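Local coordinates for possible adhesin (Caldicellulosiruptor kronotskyensis, PDB 4WA0), which probably mediates attachment of this extreme thermophile to cellulose as a tapirin, the chain here being its C-terminal, magnesium-binding beta-helix domain, at residues A[10-15]-A[319-324]; A[56-61]-A[69-74]. One frame throughout, in Å; residues are numbered along the deposited sequence. Where two conformers were deposited one is given.

Interaction 1. Residues A[10-15]-A[319-324]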
# COMPACT_ATOMS: atom_id res chain seq x y z
N TYR A 10 -5.91 -7.38 7.84
CA TYR A 10 -5.60 -6.16 7.17
C TYR A 10 -5.93 -4.96 8.03
O TYR A 10 -7.01 -4.93 8.63
CB TYR A 10 -6.34 -6.06 5.81
CG TYR A 10 -5.64 -6.94 4.79
CD1 TYR A 10 -5.93 -8.28 4.73
CD2 TYR A 10 -4.65 -6.45 3.95
CE1 TYR A 10 -5.28 -9.11 3.85
CE2 TYR A 10 -4.00 -7.28 3.05
CZ TYR A 10 -4.32 -8.62 3.03
OH TYR A 10 -3.70 -9.53 2.20
N ALA A 11 -5.03 -4.01 8.07
CA ALA A 11 -5.32 -2.72 8.69
C ALA A 11 -6.44 -2.03 7.88
O ALA A 11 -7.40 -1.42 8.44
CB ALA A 11 -4.13 -1.87 8.71
N ILE A 12 -6.28 -2.10 6.55
CA ILE A 12 -7.28 -1.55 5.63
C ILE A 12 -7.47 -2.59 4.51
O ILE A 12 -6.51 -2.94 3.79
CB ILE A 12 -6.86 -0.21 5.03
CG1 ILE A 12 -6.58 0.84 6.09
CG2 ILE A 12 -7.93 0.32 4.08
CD1 ILE A 12 -5.96 2.07 5.55
N PHE A 13 -8.69 -3.10 4.38
CA PHE A 13 -9.05 -4.02 3.31
C PHE A 13 -10.15 -3.38 2.46
O PHE A 13 -11.20 -3.00 2.97
CB PHE A 13 -9.49 -5.35 3.89
CG PHE A 13 -9.87 -6.34 2.84
CD1 PHE A 13 -11.14 -6.29 2.23
CD2 PHE A 13 -8.96 -7.33 2.47
CE1 PHE A 13 -11.41 -7.20 1.22
CE2 PHE A 13 -9.25 -8.22 1.47
CZ PHE A 13 -10.48 -8.15 0.86
N SER A 14 -9.95 -3.26 1.16
CA SER A 14 -10.96 -2.73 0.27
C SER A 14 -11.25 -3.72 -0.85
O SER A 14 -10.36 -4.04 -1.68
CB SER A 14 -10.46 -1.42 -0.32
OG SER A 14 -11.42 -0.78 -1.16
N LYS A 15 -12.50 -4.15 -0.95
CA LYS A 15 -12.91 -5.13 -2.01
C LYS A 15 -12.61 -4.55 -3.38
O LYS A 15 -12.09 -5.28 -4.24
CB LYS A 15 -14.34 -5.60 -1.88
CG LYS A 15 -14.87 -6.46 -3.07
CD LYS A 15 -16.34 -6.85 -2.81
CE LYS A 15 -17.26 -6.46 -3.97
NZ LYS A 15 -18.68 -6.19 -3.50
N SER A 319 -18.21 -1.62 -3.65
CA SER A 319 -17.59 -1.67 -4.97
C SER A 319 -16.42 -0.77 -5.06
O SER A 319 -15.51 -1.02 -5.85
CB SER A 319 -18.56 -1.33 -6.11
OG SER A 319 -19.02 -0.02 -5.95
N THR A 320 -16.40 0.29 -4.28
CA THR A 320 -15.27 1.21 -4.22
C THR A 320 -15.29 1.81 -2.82
O THR A 320 -16.31 1.72 -2.10
CB THR A 320 -15.35 2.41 -5.20
OG1 THR A 320 -16.49 3.21 -4.88
CG2 THR A 320 -15.39 1.99 -6.70
N PHE A 321 -14.20 2.46 -2.43
CA PHE A 321 -14.06 2.87 -1.06
C PHE A 321 -13.21 4.15 -0.96
O PHE A 321 -12.11 4.17 -1.50
CB PHE A 321 -13.39 1.77 -0.30
CG PHE A 321 -13.22 2.04 1.15
CD1 PHE A 321 -14.28 2.56 1.88
CD2 PHE A 321 -12.11 1.71 1.81
CE1 PHE A 321 -14.15 2.81 3.22
CE2 PHE A 321 -11.96 1.91 3.16
CZ PHE A 321 -12.97 2.52 3.87
N ASN A 322 -13.72 5.17 -0.28
CA ASN A 322 -12.97 6.38 0.03
C ASN A 322 -12.92 6.53 1.51
O ASN A 322 -14.01 6.31 2.21
CB ASN A 322 -13.68 7.62 -0.56
CG ASN A 322 -13.84 7.52 -2.09
OD1 ASN A 322 -12.95 7.78 -2.81
ND2 ASN A 322 -14.95 6.92 -2.52
N ILE A 323 -11.74 6.87 2.03
CA ILE A 323 -11.57 7.29 3.42
C ILE A 323 -11.52 8.80 3.36
O ILE A 323 -10.62 9.35 2.70
CB ILE A 323 -10.26 6.72 4.05
CG1 ILE A 323 -10.31 5.19 4.04
CG2 ILE A 323 -10.12 7.26 5.51
CD1 ILE A 323 -8.96 4.66 4.50
N ASN A 324 -12.51 9.46 3.98
CA ASN A 324 -12.62 10.92 3.81
C ASN A 324 -12.49 11.63 5.15
O ASN A 324 -12.85 11.06 6.18
CB ASN A 324 -13.95 11.33 3.16
CG ASN A 324 -14.06 10.90 1.70
OD1 ASN A 324 -13.06 10.62 1.04
ND2 ASN A 324 -15.30 10.68 1.25
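Inside the core of a three-faced parallel beta-helix, Ile12 and Ser14 of strand 10-14 meet Phe321 and Ile323 of strand 320-325, each strand facing inward from a different wall. Ser14 makes the closest approach, its OG 3.3 Å from Phe321 CB. Both groups are swung into this meeting by the same turn about CA-CB: OG lies anti to the Ser14 backbone N (chi1 -177°), and CG of Phe321 lies anti to its own (chi1 -178°). The hydroxyl comes at the ring obliquely, with OG 3.9 Å from Phe321 CD2; it hydrogen-bonds instead just beyond its own strand, to Gly16 O and weakly to Ala17 O. The far end of the ring meets Ile12, whose CG2 sits at the ring edge, near its plane, 4.4 Å from Phe321 CE2. No hydrogen bond joins the two segments, because each strand pairs within its own sheet; the backbone of 10-14 bonds to Tyr32 on one neighbour and to Ile314 and Ser316 on the other. The walls spread apart along the contact, from 6.5 Å between the CA atoms of Ser14 and Phe321 to 10.1 Å between those of Ile12 and Ile323. The two isoleucines bridge the wider part tip to tip, Ile12 CD1 lying 4.1 Å from Ile323 CD1. Leu18 packs against both Ile12 and Phe321, and Ile300 also touches the ring.

Interaction 2. Residues A[56-61]-A[69-74]; sequences MVINQD and NNIVVR
The flat side-chain amide of Asn69 has the methyl CG2 of Ile58 over one face, 3.6 Å from Asn69 ND2, while the backbone carbonyl of Asn59 meets its edge. There Asn69 ND2 donates to Asn59 O at 2.9 Å, using the N-H on the OD1 side, with a fairly straight N-H...O angle of 155°. Asn59 O lies close to the plane of the Asn69 amide, whereas ND2 stands 34° out of the carbonyl plane. From the opposite side of the amide plane to Ile58 CG2, and obliquely, Gln60 CG comes to 4.0 Å from Asn69 ND2. This is a corner of the parallel beta-helix, where the chain leaves strand 56-58 on one face and, after a loop, enters strand 69-73 on the next. The buried amide is gripped by further bonds, OD1 taking Ala43 N and ND2 also reaching Thr93 OG1, which together fix its rotation. Thr93 OG1 bonds Gln60 NE2 as well, and Gln60 OE1 takes Ile88 N. Deeper in the core the contact turns apolar: with CG1 of Ile58 anti to the carbonyl carbon (chi1 -51°) and the chain extended beyond it, CD1 points inward and meets Ile71 CD1 tip to tip at 4.1 Å.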
# COMPACT_ATOMS: atom_id res chain seq x y z
N MSE A 56 -1.73 1.39 -9.08
CA MSE A 56 -1.38 2.07 -7.82
C MSE A 56 -0.86 3.38 -8.20
O MSE A 56 -0.01 3.51 -9.09
CB MSE A 56 -0.31 1.35 -7.03
CG MSE A 56 0.05 2.00 -5.69
SE MSE A 56 1.13 0.77 -4.59
CE MSE A 56 0.10 -0.78 -4.19
N VAL A 57 -1.36 4.40 -7.52
CA VAL A 57 -0.90 5.78 -7.73
C VAL A 57 -0.59 6.36 -6.36
O VAL A 57 -1.44 6.25 -5.44
CB VAL A 57 -2.00 6.62 -8.40
CG1 VAL A 57 -1.62 8.09 -8.48
CG2 VAL A 57 -2.27 6.10 -9.80
N ILE A 58 0.55 7.04 -6.27
CA ILE A 58 1.01 7.68 -5.03
C ILE A 58 1.17 9.14 -5.34
O ILE A 58 1.98 9.51 -6.11
CB ILE A 58 2.29 7.08 -4.43
CG1 ILE A 58 2.15 5.57 -4.29
CG2 ILE A 58 2.61 7.84 -3.11
CD1 ILE A 58 3.44 4.86 -3.86
N ASN A 59 0.34 9.95 -4.73
CA ASN A 59 0.36 11.38 -4.94
C ASN A 59 1.19 12.14 -3.93
O ASN A 59 1.47 11.66 -2.86
CB ASN A 59 -1.09 11.86 -5.01
CG ASN A 59 -1.72 11.43 -6.40
OD1 ASN A 59 -1.09 11.59 -7.45
ND2 ASN A 59 -2.85 10.95 -6.37
N GLN A 60 1.57 13.34 -4.33
CA GLN A 60 2.28 14.31 -3.49
C GLN A 60 1.43 15.56 -3.36
O GLN A 60 0.61 15.83 -4.25
CB GLN A 60 3.64 14.69 -4.12
CG GLN A 60 4.62 13.53 -4.03
CD GLN A 60 6.03 13.86 -4.47
OE1 GLN A 60 6.30 14.83 -5.18
NE2 GLN A 60 6.94 12.99 -4.10
N ASP A 61 1.63 16.31 -2.30
CA ASP A 61 0.76 17.48 -2.00
C ASP A 61 1.67 18.46 -1.19
O ASP A 61 2.18 18.12 -0.11
CB ASP A 61 -0.45 17.10 -1.16
CG ASP A 61 -1.41 18.27 -0.90
OD1 ASP A 61 -0.97 19.39 -0.93
OD2 ASP A 61 -2.62 18.00 -0.64
N ASN A 69 5.60 11.36 1.75
CA ASN A 69 5.16 9.97 1.88
C ASN A 69 6.35 9.21 2.36
O ASN A 69 7.47 9.34 1.80
CB ASN A 69 4.73 9.46 0.53
CG ASN A 69 3.57 10.24 -0.03
OD1 ASN A 69 2.52 10.41 0.60
ND2 ASN A 69 3.76 10.76 -1.26
N ASN A 70 6.10 8.35 3.32
CA ASN A 70 7.15 7.48 3.85
C ASN A 70 6.55 6.09 4.09
O ASN A 70 5.90 5.81 5.09
CB ASN A 70 7.63 8.10 5.14
CG ASN A 70 8.86 7.44 5.69
OD1 ASN A 70 9.55 6.76 4.97
ND2 ASN A 70 9.22 7.80 6.94
N ILE A 71 6.77 5.21 3.11
CA ILE A 71 6.03 3.96 3.00
C ILE A 71 7.04 2.87 3.23
O ILE A 71 7.96 2.71 2.42
CB ILE A 71 5.31 3.87 1.65
CG1 ILE A 71 4.18 4.93 1.60
CG2 ILE A 71 4.81 2.47 1.41
CD1 ILE A 71 3.63 5.15 0.26
N VAL A 72 6.87 2.10 4.30
CA VAL A 72 7.76 1.00 4.58
C VAL A 72 6.92 -0.25 4.66
O VAL A 72 5.90 -0.28 5.36
CB VAL A 72 8.51 1.21 5.94
CG1 VAL A 72 9.28 -0.01 6.32
CG2 VAL A 72 9.35 2.50 5.92
N VAL A 73 7.33 -1.24 3.85
CA VAL A 73 6.60 -2.47 3.62
C VAL A 73 7.57 -3.60 3.88
O VAL A 73 8.59 -3.75 3.18
CB VAL A 73 6.01 -2.52 2.21
CG1 VAL A 73 5.27 -3.85 2.02
CG2 VAL A 73 5.07 -1.32 1.92
N ARG A 74 7.26 -4.40 4.89
CA ARG A 74 8.19 -5.40 5.39
C ARG A 74 8.30 -6.60 4.50
O ARG A 74 9.31 -7.33 4.56
CB ARG A 74 7.82 -5.85 6.81
CG ARG A 74 7.84 -4.75 7.86
CD ARG A 74 7.30 -5.37 9.14
NE ARG A 74 7.08 -4.37 10.14
CZ ARG A 74 5.92 -4.09 10.74
NH1 ARG A 74 4.83 -4.80 10.54
NH2 ARG A 74 5.93 -3.15 11.68

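In the fold
Interactions 1 and 2 lie in the interior of one beta-helix, their centres 16 Å apart and their nearest atoms about 10 Å apart, without touching. They share a sheet: strands 56-58 and 320-325 belong to the same parallel face, separated by 37-39 and 17-19. Each contact joins that face to a different one of the other two. Along the chain, both segments of interaction 2 fall between those of interaction 1. Interaction 2 links consecutive strands on two faces of the helix, some ten residues apart in the chain, whereas interaction 1 spans some 300 residues, because 10-14 and 17-19 stack beside 313-316 and 320-325, so that early and late coils adjoin in one continuous helix.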